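Side-chain contacts in gamma-glutamyltransferase 1 Threonine peptidase. MEROPS family T03 (Pseudomonas nitroreducens, PDB 7D9E), which probably catalyses the transfer or hydrolysis of gamma-glutamyl groups as an N-terminal nucleophile threonine peptidase, with transpeptidation linked to theanine synthesis: residues P128-V131 with M132-E136; Y263-P266 with L267-G271; I279-K282 with E283-A287; R309-A312 with D313-D316. All blocks are in the same frame, centred on the assembly; numbering follows the deposited sequence.

All four contacts are local and in series along the chain. Contacts 2 and 4 lie nearest the bound inhibitor DON (6-diazenyl-5-oxo-L-norleucine): the Ser269 side chain is about 7 Å away and that of Arg314 about 5 Å. Their centres are about 14 Å apart, and they meet through a hydrogen bond of 2.8 Å between Ser270 OG and Arg314 NE. In contact 1, the Thr130 side chain is about 11 Å from DON. Its centre lies about 18 Å from that of contact 2. Contact 3 is at the far end of helix 271-284, which starts in contact 2. Contacts 1 and 3 lie on opposite sides of the chain's centre, their centres about 38 Å apart.

Contact 1 of 4, residues P128-V131 with M132-E136; sequences PGTV and MGLWE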
loop_
_atom_site.group_PDB
_atom_site.type_symbol
_atom_site.label_atom_id
_atom_site.label_comp_id
_atom_site.label_asym_id
_atom_site.label_seq_id
_atom_site.Cartn_x
_atom_site.Cartn_y
_atom_site.Cartn_z
ATOM N N PRO A 128 -0.747 15.673 3.237
ATOM C CA PRO A 128 -0.424 14.830 2.066
ATOM C C PRO A 128 1.054 14.871 1.696
ATOM O O PRO A 128 1.684 15.927 1.721
ATOM C CB PRO A 128 -1.270 15.439 0.944
ATOM C CG PRO A 128 -2.433 16.105 1.639
ATOM C CD PRO A 128 -1.812 16.656 2.924
ATOM N N GLY A 129 1.570 13.713 1.272
ATOM C CA GLY A 129 2.964 13.586 0.876
ATOM C C GLY A 129 3.239 13.314 -0.588
ATOM O O GLY A 129 4.370 13.468 -1.038
ATOM N N THR A 130 2.228 12.918 -1.361
ATOM C CA THR A 130 2.493 12.383 -2.694
ATOM C C THR A 130 3.238 13.357 -3.607
ATOM O O THR A 130 4.221 12.976 -4.253
ATOM C CB THR A 130 1.193 11.905 -3.319
ATOM O OG1 THR A 130 0.724 10.829 -2.516
ATOM C CG2 THR A 130 1.430 11.432 -4.723
ATOM N N VAL A 131 2.793 14.612 -3.690
ATOM C CA VAL A 131 3.472 15.545 -4.589
ATOM C C VAL A 131 4.938 15.709 -4.198
ATOM O O VAL A 131 5.825 15.732 -5.058
ATOM C CB VAL A 131 2.729 16.886 -4.676
ATOM C CG1 VAL A 131 3.525 17.872 -5.534
ATOM C CG2 VAL A 131 1.351 16.665 -5.285
ATOM N N MET A 132 5.220 15.826 -2.899
ATOM C CA MET A 132 6.613 15.898 -2.464
ATOM C C MET A 132 7.403 14.654 -2.794
ATOM O O MET A 132 8.562 14.743 -3.225
ATOM C CB MET A 132 6.692 16.273 -0.984
ATOM C CG MET A 132 8.126 16.516 -0.580
ATOM S SD MET A 132 8.717 18.058 -1.116
ATOM C CE MET A 132 7.808 19.198 0.088
ATOM N N GLY A 133 6.810 13.482 -2.563
ATOM C CA GLY A 133 7.488 12.235 -2.869
ATOM C C GLY A 133 7.871 12.123 -4.330
ATOM O O GLY A 133 9.030 11.847 -4.662
ATOM N N LEU A 134 6.910 12.362 -5.223
ATOM C CA LEU A 134 7.186 12.247 -6.653
ATOM C C LEU A 134 8.244 13.257 -7.077
ATOM O O LEU A 134 9.134 12.943 -7.884
ATOM C CB LEU A 134 5.893 12.432 -7.437
ATOM C CG LEU A 134 4.797 11.413 -7.106
ATOM C CD1 LEU A 134 3.499 11.775 -7.821
ATOM C CD2 LEU A 134 5.258 10.021 -7.473
ATOM N N TRP A 135 8.183 14.475 -6.523
ATOM C CA TRP A 135 9.210 15.468 -6.797
ATOM C C TRP A 135 10.593 14.997 -6.359
ATOM O O TRP A 135 11.565 15.078 -7.122
ATOM C CB TRP A 135 8.868 16.759 -6.057
ATOM C CG TRP A 135 9.922 17.809 -6.248
ATOM C CD1 TRP A 135 10.858 18.201 -5.341
ATOM C CD2 TRP A 135 10.151 18.585 -7.430
ATOM N NE1 TRP A 135 11.658 19.179 -5.883
ATOM C CE2 TRP A 135 11.246 19.430 -7.167
ATOM C CE3 TRP A 135 9.533 18.647 -8.684
ATOM C CZ2 TRP A 135 11.729 20.333 -8.102
ATOM C CZ3 TRP A 135 10.022 19.549 -9.616
ATOM C CH2 TRP A 135 11.113 20.375 -9.319
ATOM N N GLU A 136 10.707 14.533 -5.113
ATOM C CA GLU A 136 12.004 14.095 -4.611
ATOM C C GLU A 136 12.566 12.946 -5.442
ATOM O O GLU A 136 13.763 12.931 -5.744
ATOM C CB GLU A 136 11.907 13.699 -3.137
ATOM C CG GLU A 136 11.704 14.866 -2.171
ATOM C CD GLU A 136 12.802 15.919 -2.221
ATOM O OE1 GLU A 136 13.852 15.684 -2.860
ATOM O OE2 GLU A 136 12.601 16.998 -1.624
#
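Thr130 and Leu134 lie side by side because of their first torsions. Thr130 keeps OG1 beside its backbone N (chi1 -64°), which puts CG2 opposite the backbone N, beside the carbonyl carbon. Leu134 has CG beside its own backbone N (chi1 -60°). The branches then point the same way, and Thr130 CG2 meets Leu134 CD1 at 3.7 Å. Leu134 CG also rests on the carbonyl oxygen of Thr130, 3.3 Å from Thr130 O. That oxygen receives the nearly straight bond from Leu134 N at 2.9 Å. Gly133 N bonds to Gly129 O at 2.9 Å, and Trp135 N to Val131 O at 3.0 Å. These i to i-4 bonds build the first turns of helix 130-141. The buried hydroxyl Thr130 OG1 is hydrogen-bonded to Asn73 OD1. Trp135 CB lies 3.4 Å from Val131 O, while its ring leads off to an edge-to-face (T-shaped) stack with Trp146. The helix start is enclosed from several directions. Leu134 packs on Ala61 and Phe62 of helix 53-67. Val131 packs on Phe217 and Tyr218 of helix 214-219, and Thr130 touches Tyr18 of the partner chain.

Contact 2 of 4, residues Y263-P266 with L267-G271; sequences YTAP and LPSSG
Ser269 N bonds to Pro266 O at 2.8 Å, closing a four-residue turn with a cis peptide bond between Leu267 and Pro268. This is a type VI beta turn, with the cis proline in its third position. It reverses the chain after strand 260-264 and delivers it to helix 271-284. The bond is bent, with an N-H...O angle of 139°, and the donor is tilted from the carbonyl plane. The turn folds Ser269 back onto Ala265. Their methyl and methylene carbons press together, Ala265 CB to Ser269 CB at 3.4 Å, tighter than usual van der Waals contact. Ser269 CB also lies 3.3 Å from Pro266 O. Leu267 points away from residues 263-266 and packs on Leu318, Pro321 and Val326. Pro268 packs on strands 77-84 and 248-257 through Phe79 and Arg250. The Ser269 hydroxyl is gripped twice. It donates to Met74 O of the partner chain, which ties the turn to that chain close to the bound inhibitor. It also accepts from the helix start as an ST turn. With OG opposite the backbone N (chi1 -175°), the oxygen lies beside its own carbonyl carbon and caps Gly271 N, Ser269 OG to Gly271 N being 2.9 Å.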
loop_
_atom_site.group_PDB
_atom_site.type_symbol
_atom_site.label_atom_id
_atom_site.label_comp_id
_atom_site.label_asym_id
_atom_site.label_seq_id
_atom_site.Cartn_x
_atom_site.Cartn_y
_atom_site.Cartn_z
ATOM N N TYR A 263 14.156 -6.368 -1.249
ATOM C CA TYR A 263 14.160 -5.023 -0.710
ATOM C C TYR A 263 12.718 -4.574 -0.591
ATOM O O TYR A 263 11.938 -4.689 -1.549
ATOM C CB TYR A 263 14.887 -4.083 -1.659
ATOM C CG TYR A 263 16.349 -4.378 -1.740
ATOM C CD1 TYR A 263 17.206 -4.093 -0.679
ATOM C CD2 TYR A 263 16.890 -4.968 -2.872
ATOM C CE1 TYR A 263 18.557 -4.360 -0.759
ATOM C CE2 TYR A 263 18.238 -5.257 -2.958
ATOM C CZ TYR A 263 19.071 -4.956 -1.903
ATOM O OH TYR A 263 20.420 -5.233 -1.994
ATOM N N THR A 264 12.347 -4.099 0.593
ATOM C CA THR A 264 10.951 -3.729 0.835
ATOM C C THR A 264 10.902 -2.604 1.856
ATOM O O THR A 264 11.930 -2.057 2.255
ATOM C CB THR A 264 10.134 -4.978 1.226
ATOM O OG1 THR A 264 8.727 -4.676 1.226
ATOM C CG2 THR A 264 10.552 -5.526 2.568
ATOM N N ALA A 265 9.684 -2.262 2.257
ATOM C CA ALA A 265 9.468 -1.042 3.021
ATOM C C ALA A 265 9.880 -1.227 4.471
ATOM O O ALA A 265 9.382 -2.136 5.135
ATOM C CB ALA A 265 7.984 -0.677 2.961
ATOM N N PRO A 266 10.756 -0.368 4.997
ATOM C CA PRO A 266 11.060 -0.355 6.430
ATOM C C PRO A 266 10.013 0.488 7.156
ATOM O O PRO A 266 9.073 1.008 6.558
ATOM C CB PRO A 266 12.419 0.322 6.446
ATOM C CG PRO A 266 12.273 1.387 5.345
ATOM C CD PRO A 266 11.458 0.717 4.275
ATOM N N LEU A 267 10.191 0.612 8.470
ATOM C CA LEU A 267 9.334 1.489 9.243
ATOM C C LEU A 267 9.334 2.878 8.613
ATOM O O LEU A 267 10.386 3.357 8.174
ATOM C CB LEU A 267 9.840 1.564 10.683
ATOM C CG LEU A 267 9.596 0.319 11.532
ATOM C CD1 LEU A 267 10.288 0.484 12.867
ATOM C CD2 LEU A 267 8.111 0.072 11.738
ATOM N N PRO A 268 8.184 3.562 8.560
ATOM C CA PRO A 268 6.915 3.285 9.232
ATOM C C PRO A 268 5.994 2.258 8.584
ATOM O O PRO A 268 4.845 2.144 9.020
ATOM C CB PRO A 268 6.247 4.664 9.236
ATOM C CG PRO A 268 6.687 5.251 7.956
ATOM C CD PRO A 268 8.143 4.852 7.836
ATOM N N SER A 269 6.467 1.514 7.590
ATOM C CA SER A 269 5.769 0.304 7.188
ATOM C C SER A 269 6.107 -0.828 8.139
ATOM O O SER A 269 7.274 -1.032 8.499
ATOM C CB SER A 269 6.117 -0.128 5.771
ATOM O OG SER A 269 5.288 -1.256 5.460
ATOM N N SER A 270 5.082 -1.578 8.526
ATOM C CA SER A 270 5.237 -2.835 9.237
ATOM C C SER A 270 5.557 -3.989 8.293
ATOM O O SER A 270 5.892 -5.072 8.775
ATOM C CB SER A 270 3.941 -3.150 9.996
ATOM O OG SER A 270 2.838 -3.358 9.107
ATOM N N GLY A 271 5.518 -3.758 6.978
ATOM C CA GLY A 271 5.640 -4.860 6.039
ATOM C C GLY A 271 7.039 -5.433 5.951
ATOM O O GLY A 271 7.209 -6.642 5.724
#

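Contact 3 of 4, residues I279-K282 with E283-A287; sequences IGIK and EQRAA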
loop_
_atom_site.group_PDB
_atom_site.type_symbol
_atom_site.label_atom_id
_atom_site.label_comp_id
_atom_site.label_asym_id
_atom_site.label_seq_id
_atom_site.Cartn_x
_atom_site.Cartn_y
_atom_site.Cartn_z
ATOM N N ILE A 279 9.071 -14.812 6.038
ATOM C CA ILE A 279 10.008 -15.587 5.231
ATOM C C ILE A 279 10.962 -16.369 6.121
ATOM O O ILE A 279 11.213 -17.563 5.905
ATOM C CB ILE A 279 10.758 -14.664 4.251
ATOM C CG1 ILE A 279 9.777 -14.092 3.228
ATOM C CG2 ILE A 279 11.919 -15.385 3.598
ATOM C CD1 ILE A 279 10.340 -12.944 2.423
ATOM N N GLY A 280 11.481 -15.718 7.158
ATOM C CA GLY A 280 12.449 -16.377 8.008
ATOM C C GLY A 280 11.854 -17.553 8.749
ATOM O O GLY A 280 12.489 -18.601 8.891
ATOM N N ILE A 281 10.632 -17.389 9.244
ATOM C CA ILE A 281 9.992 -18.469 9.977
ATOM C C ILE A 281 9.626 -19.592 9.026
ATOM O O ILE A 281 9.791 -20.774 9.349
ATOM C CB ILE A 281 8.771 -17.944 10.744
ATOM C CG1 ILE A 281 9.245 -17.053 11.903
ATOM C CG2 ILE A 281 7.929 -19.106 11.259
ATOM C CD1 ILE A 281 8.140 -16.307 12.592
ATOM N N LYS A 282 9.106 -19.257 7.844
ATOM C CA LYS A 282 8.764 -20.322 6.905
ATOM C C LYS A 282 9.993 -21.143 6.539
ATOM O O LYS A 282 9.918 -22.376 6.423
ATOM C CB LYS A 282 8.097 -19.773 5.642
ATOM C CG LYS A 282 7.809 -20.864 4.624
ATOM C CD LYS A 282 6.957 -20.347 3.489
ATOM C CE LYS A 282 6.337 -21.506 2.720
ATOM N NZ LYS A 282 7.398 -22.389 2.165
ATOM N N GLU A 283 11.139 -20.479 6.343
ATOM C CA GLU A 283 12.370 -21.209 6.050
ATOM C C GLU A 283 12.766 -22.110 7.216
ATOM O O GLU A 283 13.190 -23.253 7.012
ATOM C CB GLU A 283 13.501 -20.244 5.701
ATOM C CG GLU A 283 13.279 -19.449 4.409
ATOM C CD GLU A 283 13.599 -20.218 3.134
ATOM O OE1 GLU A 283 14.794 -20.330 2.776
ATOM O OE2 GLU A 283 12.648 -20.679 2.466
ATOM N N GLN A 284 12.647 -21.601 8.448
ATOM C CA GLN A 284 12.975 -22.407 9.618
ATOM C C GLN A 284 12.106 -23.650 9.700
ATOM O O GLN A 284 12.557 -24.692 10.183
ATOM C CB GLN A 284 12.775 -21.559 10.874
ATOM C CG GLN A 284 13.917 -20.629 11.188
ATOM C CD GLN A 284 15.256 -21.328 11.208
ATOM O OE1 GLN A 284 15.472 -22.247 11.997
ATOM N NE2 GLN A 284 16.151 -20.921 10.314
ATOM N N ARG A 285 10.858 -23.552 9.245
ATOM C CA ARG A 285 9.897 -24.649 9.295
ATOM C C ARG A 285 9.784 -25.400 7.969
ATOM O O ARG A 285 8.732 -25.976 7.683
ATOM C CB ARG A 285 8.521 -24.147 9.751
ATOM C CG ARG A 285 8.491 -23.460 11.120
ATOM C CD ARG A 285 9.102 -24.338 12.208
ATOM N NE ARG A 285 8.390 -25.604 12.414
ATOM C CZ ARG A 285 7.666 -25.925 13.489
ATOM N NH1 ARG A 285 7.560 -25.105 14.528
ATOM N NH2 ARG A 285 7.081 -27.117 13.543
ATOM N N ALA A 286 10.864 -25.458 7.188
ATOM C CA ALA A 286 10.795 -26.087 5.875
ATOM C C ALA A 286 10.366 -27.544 5.969
ATOM O O ALA A 286 9.653 -28.040 5.093
ATOM C CB ALA A 286 12.147 -25.995 5.166
ATOM N N ALA A 287 10.787 -28.256 7.016
ATOM C CA ALA A 287 10.407 -29.664 7.092
ATOM C C ALA A 287 8.893 -29.830 7.203
ATOM O O ALA A 287 8.341 -30.818 6.698
ATOM C CB ALA A 287 11.117 -30.365 8.252
HETATM O O HOH W 1 15.309 -18.526 8.495
#
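Glu283 lies against the carbonyl of Ile279. Glu283 CG is 3.2 Å from Ile279 O, the same oxygen that takes the backbone bond from Glu283 N at 2.9 Å. Gln284 repeats this one residue on, with Gln284 CG 3.4 Å from Gly280 O. Its chain then bends at chi2 (-51°) and the amide leads outward, so that a water spans the distance to Gly280 O. This water joins Gly280 and Gln284: it donates to Gly280 O at 2.8 Å and accepts from Gln284 NE2 at 3.1 Å. Gly280 O therefore holds two donors, the water and Gln284 N. Arg285 CB and CG lie beside Ile281 O.

This is the C-terminal end of helix 271-284. Arg285 is the first residue to leave helical backbone angles. Its N bonds to Ile281 O at 3.0 Å, with a second, weak bond to Lys282 O. The helix is interrupted here, and a short, weakly bonded helix, 286-289, follows.

Farther out, the long side chains are held by other parts of the fold. Arg285 bends at chi2 and chi3, and its NE forms a salt bridge with Asp288 while NH1 bonds to Ala341 O. Lys282 diverges from Arg285. Its NZ makes a salt bridge with Asp110 of the partner chain, and its ammonium lies against the Phe289 ring in a cation-pi contact. Ile281 packs on Ile337, Arg340 and Ala341 of helix 334-343. Ile279 and Glu283 touch Trp257 of strand 248-257, and Glu283 OE2 bonds to a glycerol, probably from the crystallisation liquor.

Contact 4 of 4, residues R309-A312 with D313-D316; sequences RVFA and DRAD
The main van der Waals contact joins Phe311 and Arg314, whose side chains run side by side in the same direction. Arg314 CD is 3.8 Å from both Phe311 CE1 and Phe311 CD1. The methylene approaches the ring obliquely, and the ring and guanidinium planes are 34° apart. Arg314 leaves the helix with CG opposite its backbone N (chi1 -180°) and stays extended as far as NE, which sets CD beside the ring and leads the guanidinium on, away from Phe311. Its CB rests 3.5 Å from Val310 O. The Phe311 ring also meets Phe98 of the partner chain, with the planes about 30° apart.

Backbone bonds follow the i to i-4 pattern of helix 297-317. Arg314 N bonds to Val310 O at 3.0 Å, flanked by the bonds from Asp313 N to Arg309 O and from Ala315 N to Phe311 O. Val310 packs this helix on helix 271-284 through Ala274, Gln277 and Leu278.

Polar bonds fix the charged ends. The buried Asp313 carboxylate has at least four partners: OD1 takes Arg340 NH2, as a salt bridge, and Gly358 N, while OD2 is bonded to Tyr336 OH and Gln277 NE2. Arg340 NH2 also bonds to Arg309 O, linking two successive turns. Arg309 forms salt bridges with Glu343 and Glu305. Arg314 NE is bonded to Ser270 OG, just ahead of helix 271-284 and close to the bound DON.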
loop_
_atom_site.group_PDB
_atom_site.type_symbol
_atom_site.label_atom_id
_atom_site.label_comp_id
_atom_site.label_asym_id
_atom_site.label_seq_id
_atom_site.Cartn_x
_atom_site.Cartn_y
_atom_site.Cartn_z
ATOM N N ARG A 309 2.109 -14.778 15.185
ATOM C CA ARG A 309 3.262 -14.210 15.875
ATOM C C ARG A 309 3.653 -12.873 15.261
ATOM O O ARG A 309 4.037 -11.943 15.978
ATOM C CB ARG A 309 4.430 -15.197 15.827
ATOM C CG ARG A 309 4.393 -16.256 16.920
ATOM C CD ARG A 309 3.441 -17.381 16.537
ATOM N NE ARG A 309 3.194 -18.277 17.662
ATOM C CZ ARG A 309 2.442 -19.370 17.596
ATOM N NH1 ARG A 309 1.872 -19.701 16.454
ATOM N NH2 ARG A 309 2.246 -20.110 18.679
ATOM N N VAL A 310 3.559 -12.760 13.942
ATOM C CA VAL A 310 3.856 -11.514 13.243
ATOM C C VAL A 310 2.941 -10.400 13.724
ATOM O O VAL A 310 3.384 -9.276 14.005
ATOM C CB VAL A 310 3.737 -11.736 11.724
ATOM C CG1 VAL A 310 3.806 -10.410 10.973
ATOM C CG2 VAL A 310 4.809 -12.673 11.261
ATOM N N PHE A 311 1.636 -10.681 13.825
ATOM C CA PHE A 311 0.726 -9.618 14.220
ATOM C C PHE A 311 0.824 -9.313 15.706
ATOM O O PHE A 311 0.544 -8.179 16.113
ATOM C CB PHE A 311 -0.697 -9.938 13.792
ATOM C CG PHE A 311 -0.968 -9.550 12.365
ATOM C CD1 PHE A 311 -1.366 -8.259 12.059
ATOM C CD2 PHE A 311 -0.766 -10.456 11.329
ATOM C CE1 PHE A 311 -1.586 -7.882 10.744
ATOM C CE2 PHE A 311 -0.986 -10.075 9.994
ATOM C CZ PHE A 311 -1.405 -8.799 9.716
ATOM N N ALA A 312 1.226 -10.287 16.527
ATOM C CA ALA A 312 1.476 -9.968 17.934
ATOM C C ALA A 312 2.568 -8.913 18.073
ATOM O O ALA A 312 2.428 -7.961 18.858
ATOM C CB ALA A 312 1.865 -11.225 18.712
ATOM N N ASP A 313 3.660 -9.064 17.315
ATOM C CA ASP A 313 4.769 -8.122 17.383
ATOM C C ASP A 313 4.390 -6.776 16.776
ATOM O O ASP A 313 4.773 -5.714 17.300
ATOM C CB ASP A 313 5.974 -8.675 16.625
ATOM C CG ASP A 313 6.687 -9.792 17.354
ATOM O OD1 ASP A 313 6.262 -10.160 18.467
ATOM O OD2 ASP A 313 7.700 -10.297 16.812
ATOM N N ARG A 314 3.678 -6.807 15.651
ATOM C CA ARG A 314 3.270 -5.580 14.965
ATOM C C ARG A 314 2.482 -4.662 15.890
ATOM O O ARG A 314 2.747 -3.448 15.950
ATOM C CB ARG A 314 2.431 -5.967 13.738
ATOM C CG ARG A 314 1.934 -4.785 12.909
ATOM C CD ARG A 314 1.004 -5.255 11.765
ATOM N NE ARG A 314 0.762 -4.177 10.810
ATOM C CZ ARG A 314 -0.070 -3.149 11.008
ATOM N NH1 ARG A 314 -0.780 -3.033 12.128
ATOM N NH2 ARG A 314 -0.185 -2.204 10.084
ATOM N N ALA A 315 1.546 -5.230 16.659
ATOM C CA ALA A 315 0.666 -4.405 17.477
ATOM C C ALA A 315 1.395 -3.792 18.664
ATOM O O ALA A 315 1.009 -2.721 19.150
ATOM C CB ALA A 315 -0.507 -5.242 17.994
ATOM N N ASP A 316 2.445 -4.441 19.141
ATOM C CA ASP A 316 3.065 -4.011 20.384
ATOM C C ASP A 316 4.214 -3.044 20.163
ATOM O O ASP A 316 4.399 -2.120 20.971
ATOM C CB ASP A 316 3.575 -5.247 21.136
ATOM C CG ASP A 316 3.712 -5.014 22.623
ATOM O OD1 ASP A 316 2.709 -4.668 23.284
ATOM O OD2 ASP A 316 4.833 -5.201 23.129
#